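Local coordinates for protein copper-containing nitrite reductase (PDB 6TFO) that probably reduces nitrite to nitric oxide with electrons from cytochrome c, in a multicopper-oxidase fold whose copper ions are bound by cupredoxin domains, at residues G300-V305 against Y328-G333; E319-E324 against G360-S365. One frame throughout, in Å; residues are numbered along the deposited sequence.

Interaction 1 (G300-V305 against Y328-G333); sequences GEIYTV and YFLFNG
Gly300 with Leu330, and Ile302 with Tyr328, form the hydrogen-bonded pairs of an antiparallel strand pair whose N-to-C directions lie 141° apart, with Glu301 and Phe329 as the non-hydrogen-bonded pair between them. Four amide-carbonyl bonds hold the pairing, among them Leu330 N to Gly300 O at 2.7 Å and Ile302 N to Tyr328 O at 2.8 Å. Side chains then alternate between the two faces of the sheet. On one, the branch of Ile302 reaches across that of Leu330, and CD1 of Ile302 sits a tight 3.5 Å from CD1 of Leu330. Just beyond the strand, the hydroxyl of Thr304 lies in the plane of the Tyr328 ring and meets its edge, OG1 to CE1 3.5 Å; a chi1 of 57° sets OG1 between the backbone N and the carbonyl carbon, and its hydrogen bond is to Lys306 O, while the hydroxyl of Tyr328 pairs with Gln314. On the other face Glu301 CG rests against Phe329 CE1 at 3.6 Å, and the chain bends at chi2 to turn its carboxylate into a polar cluster. Its OE1 accepts a hydrogen bond from Tyr303 OH at 2.7 Å, the donor coming from the anti side and 31° out of the carboxylate plane, and a second from Asn362 N, while OE2 bonds Phe363 N. With an alanine here, the Tyr303 hydroxyl and both loop amides would probably lose their common acceptor, and Phe329 the methylene that lines its ring. Strand 328-331 is outermost in its sheet within this chain; strands 166-181 and 184-191 cover the Ile302 face through Leu180, Tyr186 and Tyr188, and helix 268-274 reaches Glu301 O through the hydroxyl of Thr273.

Interaction 2 (E319-E324 against G360-S365); sequences EKLISE and GPNFTS
The carboxylate of Glu324 stacks on the amide of Asn362 with their planes 5° apart, CD of Glu324 lying 4.0 Å from CG of Asn362. The Phe363 ring is met at its edge: Glu324 O lies in the ring plane, 3.4 Å from CZ, while the ring as a whole packs edge-to-face with Phe329. No hydrogen bond joins the two segments, and the polar ends of the stack are held elsewhere. Glu324 OE2 forms a salt bridge with Arg423 of the second subunit; Asn362 ND2 bonds both Tyr303 OH and Ser422 of that subunit. Glu324, the first residue to leave helical geometry, has the positive phi (63°) of a Schellman motif, and its side chain points toward the loop. One turn earlier, Leu321 CG stands anti to the backbone N, chi1 178°, and CD1 meets Pro361 CG at 4.1 Å. A cis peptide precedes that proline, in the loop that links strand 351-360 to strand 365-370. Helix 268-274 touches the same apolar patch, Thr273 meeting both Leu321 and Pro361, while the second subunit covers the polar side.

In the fold
Interactions 1 and 2 interlock, their segments alternating along the chain and their centres 10 Å apart. Glu301 N bonds Gly360 O at 2.8 Å, tying strand 293-302 to strand 351-360 on the side away from strand 328-331, and Lys320 NZ meets Thr304 O at 2.7 Å. A buried strand pair is thus joined to a loop and helix end that face a second subunit. The copper centres lie close by: the side chain of Pro361 is about 8 Å from that of the copper ligand His262, and about 10 Å from a bound copper ion. Helix 268-274, which touches both contacts, also carries the copper ligand His271.

Interaction 1 (G300-V305 against Y328-G333)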
ATOM      1  N   GLY C 300     -31.600  18.962  -2.578  1.00 43.83           N
ATOM      2  CA  GLY C 300     -31.198  17.563  -2.785  1.00 44.58           C
ATOM      3  C   GLY C 300     -29.698  17.420  -2.821  1.00 42.82           C
ATOM      4  O   GLY C 300     -28.981  18.454  -2.770  1.00 34.49           O
ATOM      5  N   GLU C 301     -29.257  16.170  -2.907  1.00 44.50           N
ATOM      6  CA  GLU C 301     -27.825  15.792  -2.895  1.00 45.67           C
ATOM      7  C   GLU C 301     -27.476  15.070  -4.207  1.00 44.66           C
ATOM      8  O   GLU C 301     -28.331  14.379  -4.786  1.00 44.79           O
ATOM      9  CB  GLU C 301     -27.499  14.910  -1.680  1.00 49.19           C
ATOM     10  CG  GLU C 301     -28.177  15.297  -0.366  1.00 46.95           C
ATOM     11  CD  GLU C 301     -29.280  14.366   0.104  1.00 46.63           C
ATOM     12  OE1 GLU C 301     -29.204  13.145  -0.192  1.00 51.70           O
ATOM     13  OE2 GLU C 301     -30.201  14.843   0.797  1.00 46.33           O
ATOM     14  N   ILE C 302     -26.233  15.218  -4.649  1.00 42.71           N
ATOM     15  CA  ILE C 302     -25.656  14.457  -5.786  1.00 46.62           C
ATOM     16  C   ILE C 302     -24.358  13.803  -5.286  1.00 43.36           C
ATOM     17  O   ILE C 302     -23.588  14.453  -4.544  1.00 38.74           O
ATOM     18  CB  ILE C 302     -25.507  15.373  -7.027  1.00 47.96           C
ATOM     19  CG1 ILE C 302     -26.879  15.689  -7.629  1.00 45.64           C
ATOM     20  CG2 ILE C 302     -24.566  14.767  -8.056  1.00 51.08           C
ATOM     21  CD1 ILE C 302     -26.845  16.614  -8.817  1.00 44.05           C
ATOM     22  N   TYR C 303     -24.183  12.536  -5.649  1.00 44.38           N
ATOM     23  CA  TYR C 303     -23.129  11.615  -5.152  1.00 47.20           C
ATOM     24  C   TYR C 303     -22.187  11.304  -6.321  1.00 45.39           C
ATOM     25  O   TYR C 303     -22.462  10.389  -7.110  1.00 49.28           O
ATOM     26  CB  TYR C 303     -23.779  10.349  -4.582  1.00 43.96           C
ATOM     27  CG  TYR C 303     -24.691  10.582  -3.412  1.00 44.96           C
ATOM     28  CD1 TYR C 303     -25.981  11.060  -3.595  1.00 47.37           C
ATOM     29  CD2 TYR C 303     -24.263  10.344  -2.117  1.00 43.64           C
ATOM     30  CE1 TYR C 303     -26.833  11.281  -2.516  1.00 44.02           C
ATOM     31  CE2 TYR C 303     -25.099  10.556  -1.028  1.00 42.52           C
ATOM     32  CZ  TYR C 303     -26.387  11.030  -1.223  1.00 42.63           C
ATOM     33  OH  TYR C 303     -27.215  11.257  -0.160  1.00 39.89           O
ATOM     34  N   THR C 304     -21.115  12.078  -6.459  1.00 42.89           N
ATOM     35  CA  THR C 304     -20.171  11.969  -7.595  1.00 40.49           C
ATOM     36  C   THR C 304     -18.906  11.227  -7.173  1.00 40.50           C
ATOM     37  O   THR C 304     -18.489  11.363  -5.994  1.00 41.04           O
ATOM     38  CB  THR C 304     -19.829  13.346  -8.167  1.00 40.73           C
ATOM     39  OG1 THR C 304     -19.296  14.160  -7.119  1.00 35.48           O
ATOM     40  CG2 THR C 304     -21.031  14.020  -8.791  1.00 41.95           C
ATOM     41  N   VAL C 305     -18.318  10.507  -8.136  1.00 40.99           N
ATOM     42  CA  VAL C 305     -16.999   9.821  -8.028  1.00 41.70           C
ATOM     43  C   VAL C 305     -15.966  10.847  -7.551  1.00 43.07           C
ATOM     44  O   VAL C 305     -15.283  10.555  -6.561  1.00 42.09           O
ATOM     45  CB  VAL C 305     -16.591   9.172  -9.363  1.00 44.84           C
ATOM     46  CG1 VAL C 305     -15.148   8.676  -9.344  1.00 45.36           C
ATOM     47  CG2 VAL C 305     -17.533   8.038  -9.763  1.00 45.14           C
ATOM     48  N   TYR C 328     -22.283  16.997  -3.621  1.00 42.29           N
ATOM     49  CA  TYR C 328     -23.087  18.202  -3.943  1.00 47.77           C
ATOM     50  C   TYR C 328     -24.361  18.224  -3.087  1.00 46.25           C
ATOM     51  O   TYR C 328     -25.080  17.206  -3.024  1.00 42.97           O
ATOM     52  CB  TYR C 328     -23.394  18.249  -5.438  1.00 47.65           C
ATOM     53  CG  TYR C 328     -22.176  18.423  -6.312  1.00 44.28           C
ATOM     54  CD1 TYR C 328     -21.357  17.348  -6.629  1.00 40.49           C
ATOM     55  CD2 TYR C 328     -21.858  19.665  -6.838  1.00 43.95           C
ATOM     56  CE1 TYR C 328     -20.248  17.505  -7.439  1.00 41.91           C
ATOM     57  CE2 TYR C 328     -20.749  19.843  -7.650  1.00 43.63           C
ATOM     58  CZ  TYR C 328     -19.938  18.761  -7.942  1.00 43.56           C
ATOM     59  OH  TYR C 328     -18.855  18.921  -8.754  1.00 48.62           O
ATOM     60  N   PHE C 329     -24.581  19.357  -2.409  1.00 43.79           N
ATOM     61  CA  PHE C 329     -25.848  19.756  -1.747  1.00 42.67           C
ATOM     62  C   PHE C 329     -26.410  20.942  -2.537  1.00 39.39           C
ATOM     63  O   PHE C 329     -25.719  21.997  -2.561  1.00 38.65           O
ATOM     64  CB  PHE C 329     -25.576  20.149  -0.297  1.00 42.13           C
ATOM     65  CG  PHE C 329     -25.457  18.993   0.653  1.00 43.68           C
ATOM     66  CD1 PHE C 329     -26.585  18.399   1.187  1.00 42.73           C
ATOM     67  CD2 PHE C 329     -24.219  18.486   0.998  1.00 45.33           C
ATOM     68  CE1 PHE C 329     -26.472  17.333   2.069  1.00 44.24           C
ATOM     69  CE2 PHE C 329     -24.112  17.415   1.871  1.00 45.02           C
ATOM     70  CZ  PHE C 329     -25.239  16.848   2.408  1.00 40.03           C
ATOM     71  N   LEU C 330     -27.580  20.787  -3.160  1.00 34.89           N
ATOM     72  CA  LEU C 330     -28.084  21.768  -4.159  1.00 40.39           C
ATOM     73  C   LEU C 330     -29.515  22.248  -3.868  1.00 42.79           C
ATOM     74  O   LEU C 330     -30.392  21.416  -3.496  1.00 44.15           O
ATOM     75  CB  LEU C 330     -28.022  21.123  -5.546  1.00 41.48           C
ATOM     76  CG  LEU C 330     -26.670  20.528  -5.932  1.00 40.33           C
ATOM     77  CD1 LEU C 330     -26.834  19.642  -7.153  1.00 40.62           C
ATOM     78  CD2 LEU C 330     -25.636  21.619  -6.161  1.00 39.41           C
ATOM     79  N   PHE C 331     -29.743  23.547  -4.097  1.00 45.04           N
ATOM     80  CA  PHE C 331     -31.091  24.142  -4.305  1.00 44.78           C
ATOM     81  C   PHE C 331     -31.380  24.149  -5.805  1.00 45.72           C
ATOM     82  O   PHE C 331     -30.574  24.701  -6.546  1.00 45.06           O
ATOM     83  CB  PHE C 331     -31.176  25.568  -3.756  1.00 40.38           C
ATOM     84  CG  PHE C 331     -31.083  25.691  -2.256  1.00 36.92           C
ATOM     85  CD1 PHE C 331     -31.789  24.836  -1.424  1.00 36.65           C
ATOM     86  CD2 PHE C 331     -30.313  26.686  -1.673  1.00 38.17           C
ATOM     87  CE1 PHE C 331     -31.702  24.956  -0.046  1.00 35.18           C
ATOM     88  CE2 PHE C 331     -30.239  26.818  -0.290  1.00 35.19           C
ATOM     89  CZ  PHE C 331     -30.920  25.944   0.518  1.00 36.95           C
ATOM     90  N   ASN C 332     -32.484  23.521  -6.217  1.00 51.95           N
ATOM     91  CA  ASN C 332     -33.032  23.577  -7.596  1.00 49.54           C
ATOM     92  C   ASN C 332     -31.917  23.180  -8.568  1.00 49.97           C
ATOM     93  O   ASN C 332     -31.713  23.888  -9.579  1.00 50.65           O
ATOM     94  CB  ASN C 332     -33.632  24.954  -7.917  1.00 50.48           C
ATOM     95  CG  ASN C 332     -34.846  25.316  -7.081  1.00 49.02           C
ATOM     96  OD1 ASN C 332     -35.074  24.761  -6.010  1.00 46.21           O
ATOM     97  ND2 ASN C 332     -35.639  26.257  -7.555  1.00 40.56           N
ATOM     98  N   GLY C 333     -31.191  22.113  -8.244  1.00 46.94           N
ATOM     99  CA  GLY C 333     -30.531  21.264  -9.256  1.00 52.03           C
ATOM    100  C   GLY C 333     -29.071  21.571  -9.550  1.00 46.80           C
ATOM    101  O   GLY C 333     -28.425  20.693 -10.126  1.00 48.50           O
TER

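Interaction 2 (E319-E324 against G360-S365)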
ATOM      1  N   GLU C 319     -21.325   3.610  -4.194  1.00 47.87           N
ATOM      2  CA  GLU C 319     -20.925   3.355  -2.783  1.00 50.12           C
ATOM      3  C   GLU C 319     -21.176   4.617  -1.955  1.00 44.10           C
ATOM      4  O   GLU C 319     -21.543   4.465  -0.799  1.00 46.42           O
ATOM      5  CB  GLU C 319     -19.484   2.864  -2.638  1.00 57.60           C
ATOM      6  CG  GLU C 319     -19.417   1.551  -1.860  1.00 69.43           C
ATOM      7  CD  GLU C 319     -20.054   0.342  -2.559  1.00 78.76           C
ATOM      8  OE1 GLU C 319     -19.277  -0.480  -3.121  1.00 83.07           O
ATOM      9  OE2 GLU C 319     -21.323   0.220  -2.568  1.00 71.10           O
ATOM     10  N   LYS C 320     -21.031   5.809  -2.535  1.00 40.98           N
ATOM     11  CA  LYS C 320     -21.289   7.090  -1.830  1.00 42.42           C
ATOM     12  C   LYS C 320     -22.804   7.260  -1.602  1.00 42.95           C
ATOM     13  O   LYS C 320     -23.198   7.655  -0.490  1.00 42.39           O
ATOM     14  CB  LYS C 320     -20.683   8.255  -2.613  1.00 42.09           C
ATOM     15  CG  LYS C 320     -19.183   8.423  -2.421  1.00 43.75           C
ATOM     16  CD  LYS C 320     -18.638   9.543  -3.247  1.00 45.61           C
ATOM     17  CE  LYS C 320     -17.123   9.594  -3.260  1.00 45.51           C
ATOM     18  NZ  LYS C 320     -16.666  10.783  -4.020  1.00 48.54           N
ATOM     19  N   LEU C 321     -23.617   6.944  -2.607  1.00 42.93           N
ATOM     20  CA  LEU C 321     -25.096   7.037  -2.534  1.00 44.02           C
ATOM     21  C   LEU C 321     -25.610   6.151  -1.390  1.00 42.14           C
ATOM     22  O   LEU C 321     -26.279   6.695  -0.506  1.00 45.85           O
ATOM     23  CB  LEU C 321     -25.711   6.650  -3.885  1.00 41.69           C
ATOM     24  CG  LEU C 321     -27.238   6.660  -3.933  1.00 41.69           C
ATOM     25  CD1 LEU C 321     -27.793   8.031  -3.599  1.00 40.30           C
ATOM     26  CD2 LEU C 321     -27.739   6.200  -5.287  1.00 43.47           C
ATOM     27  N   ILE C 322     -25.300   4.856  -1.371  1.00 39.17           N
ATOM     28  CA  ILE C 322     -25.857   3.917  -0.346  1.00 45.97           C
ATOM     29  C   ILE C 322     -25.241   4.183   1.036  1.00 46.31           C
ATOM     30  O   ILE C 322     -25.821   3.717   2.033  1.00 49.50           O
ATOM     31  CB  ILE C 322     -25.732   2.435  -0.760  1.00 47.30           C
ATOM     32  CG1 ILE C 322     -24.281   1.955  -0.838  1.00 54.17           C
ATOM     33  CG2 ILE C 322     -26.497   2.202  -2.053  1.00 45.84           C
ATOM     34  CD1 ILE C 322     -24.159   0.441  -0.995  1.00 61.54           C
ATOM     35  N   SER C 323     -24.116   4.891   1.113  1.00 50.72           N
ATOM     36  CA  SER C 323     -23.422   5.239   2.387  1.00 52.55           C
ATOM     37  C   SER C 323     -23.756   6.670   2.809  1.00 46.22           C
ATOM     38  O   SER C 323     -23.270   7.076   3.877  1.00 49.17           O
ATOM     39  CB  SER C 323     -21.924   5.091   2.279  1.00 49.84           C
ATOM     40  OG  SER C 323     -21.563   3.846   1.716  1.00 69.26           O
ATOM     41  N   GLU C 324     -24.495   7.418   1.989  1.00 43.60           N
ATOM     42  CA  GLU C 324     -24.960   8.790   2.330  1.00 50.56           C
ATOM     43  C   GLU C 324     -23.740   9.704   2.499  1.00 51.82           C
ATOM     44  O   GLU C 324     -23.630  10.371   3.549  1.00 46.49           O
ATOM     45  CB  GLU C 324     -25.824   8.770   3.602  1.00 47.92           C
ATOM     46  CG  GLU C 324     -26.959   7.762   3.548  1.00 45.69           C
ATOM     47  CD  GLU C 324     -27.929   7.808   4.711  1.00 46.66           C
ATOM     48  OE1 GLU C 324     -27.913   8.783   5.465  1.00 47.24           O
ATOM     49  OE2 GLU C 324     -28.690   6.860   4.855  1.00 47.68           O
ATOM     50  N   GLY C 360     -34.039  15.125  -1.390  1.00 37.90           N
ATOM     51  CA  GLY C 360     -33.015  14.323  -0.687  1.00 40.60           C
ATOM     52  C   GLY C 360     -32.014  13.721  -1.666  1.00 39.85           C
ATOM     53  O   GLY C 360     -31.370  14.469  -2.398  1.00 39.30           O
ATOM     54  N   PRO C 361     -31.866  12.374  -1.742  1.00 40.37           N
ATOM     55  CA  PRO C 361     -32.729  11.423  -1.039  1.00 39.25           C
ATOM     56  C   PRO C 361     -32.510  11.159   0.458  1.00 40.49           C
ATOM     57  O   PRO C 361     -33.299  10.418   1.000  1.00 39.84           O
ATOM     58  CB  PRO C 361     -32.381  10.098  -1.732  1.00 41.88           C
ATOM     59  CG  PRO C 361     -30.931  10.250  -2.075  1.00 41.47           C
ATOM     60  CD  PRO C 361     -30.849  11.688  -2.550  1.00 43.69           C
ATOM     61  N   ASN C 362     -31.477  11.721   1.093  1.00 41.08           N
ATOM     62  CA  ASN C 362     -31.024  11.170   2.400  1.00 39.44           C
ATOM     63  C   ASN C 362     -31.003  12.194   3.537  1.00 38.68           C
ATOM     64  O   ASN C 362     -31.271  11.742   4.657  1.00 38.34           O
ATOM     65  CB  ASN C 362     -29.675  10.488   2.235  1.00 41.50           C
ATOM     66  CG  ASN C 362     -29.829   9.202   1.461  1.00 40.19           C
ATOM     67  OD1 ASN C 362     -30.716   8.418   1.753  1.00 43.45           O
ATOM     68  ND2 ASN C 362     -28.969   8.975   0.487  1.00 40.18           N
ATOM     69  N   PHE C 363     -30.707  13.477   3.283  1.00 37.44           N
ATOM     70  CA  PHE C 363     -30.362  14.467   4.332  1.00 38.86           C
ATOM     71  C   PHE C 363     -31.543  15.402   4.680  1.00 42.19           C
ATOM     72  O   PHE C 363     -32.207  15.959   3.763  1.00 43.34           O
ATOM     73  CB  PHE C 363     -29.140  15.266   3.885  1.00 40.18           C
ATOM     74  CG  PHE C 363     -27.855  14.504   4.027  1.00 43.13           C
ATOM     75  CD1 PHE C 363     -27.497  13.548   3.096  1.00 42.16           C
ATOM     76  CD2 PHE C 363     -27.034  14.706   5.120  1.00 41.17           C
ATOM     77  CE1 PHE C 363     -26.332  12.822   3.252  1.00 40.47           C
ATOM     78  CE2 PHE C 363     -25.871  13.973   5.272  1.00 39.11           C
ATOM     79  CZ  PHE C 363     -25.519  13.045   4.335  1.00 39.93           C
ATOM     80  N   THR C 364     -31.735  15.625   5.988  1.00 38.72           N
ATOM     81  CA  THR C 364     -32.690  16.588   6.601  1.00 38.83           C
ATOM     82  C   THR C 364     -32.084  17.994   6.553  1.00 38.45           C
ATOM     83  O   THR C 364     -30.954  18.182   7.026  1.00 35.11           O
ATOM     84  CB  THR C 364     -33.025  16.149   8.033  1.00 39.35           C
ATOM     85  OG1 THR C 364     -33.698  14.889   7.948  1.00 41.16           O
ATOM     86  CG2 THR C 364     -33.920  17.115   8.772  1.00 43.13           C
ATOM     87  N   SER C 365     -32.807  18.956   5.992  1.00 40.29           N
ATOM     88  CA  SER C 365     -32.347  20.362   5.880  1.00 38.75           C
ATOM     89  C   SER C 365     -32.732  21.134   7.144  1.00 43.12           C
ATOM     90  O   SER C 365     -33.856  20.959   7.631  1.00 46.35           O
ATOM     91  CB  SER C 365     -32.911  21.018   4.665  1.00 38.68           C
ATOM     92  OG  SER C 365     -32.409  22.336   4.549  1.00 39.90           O
TER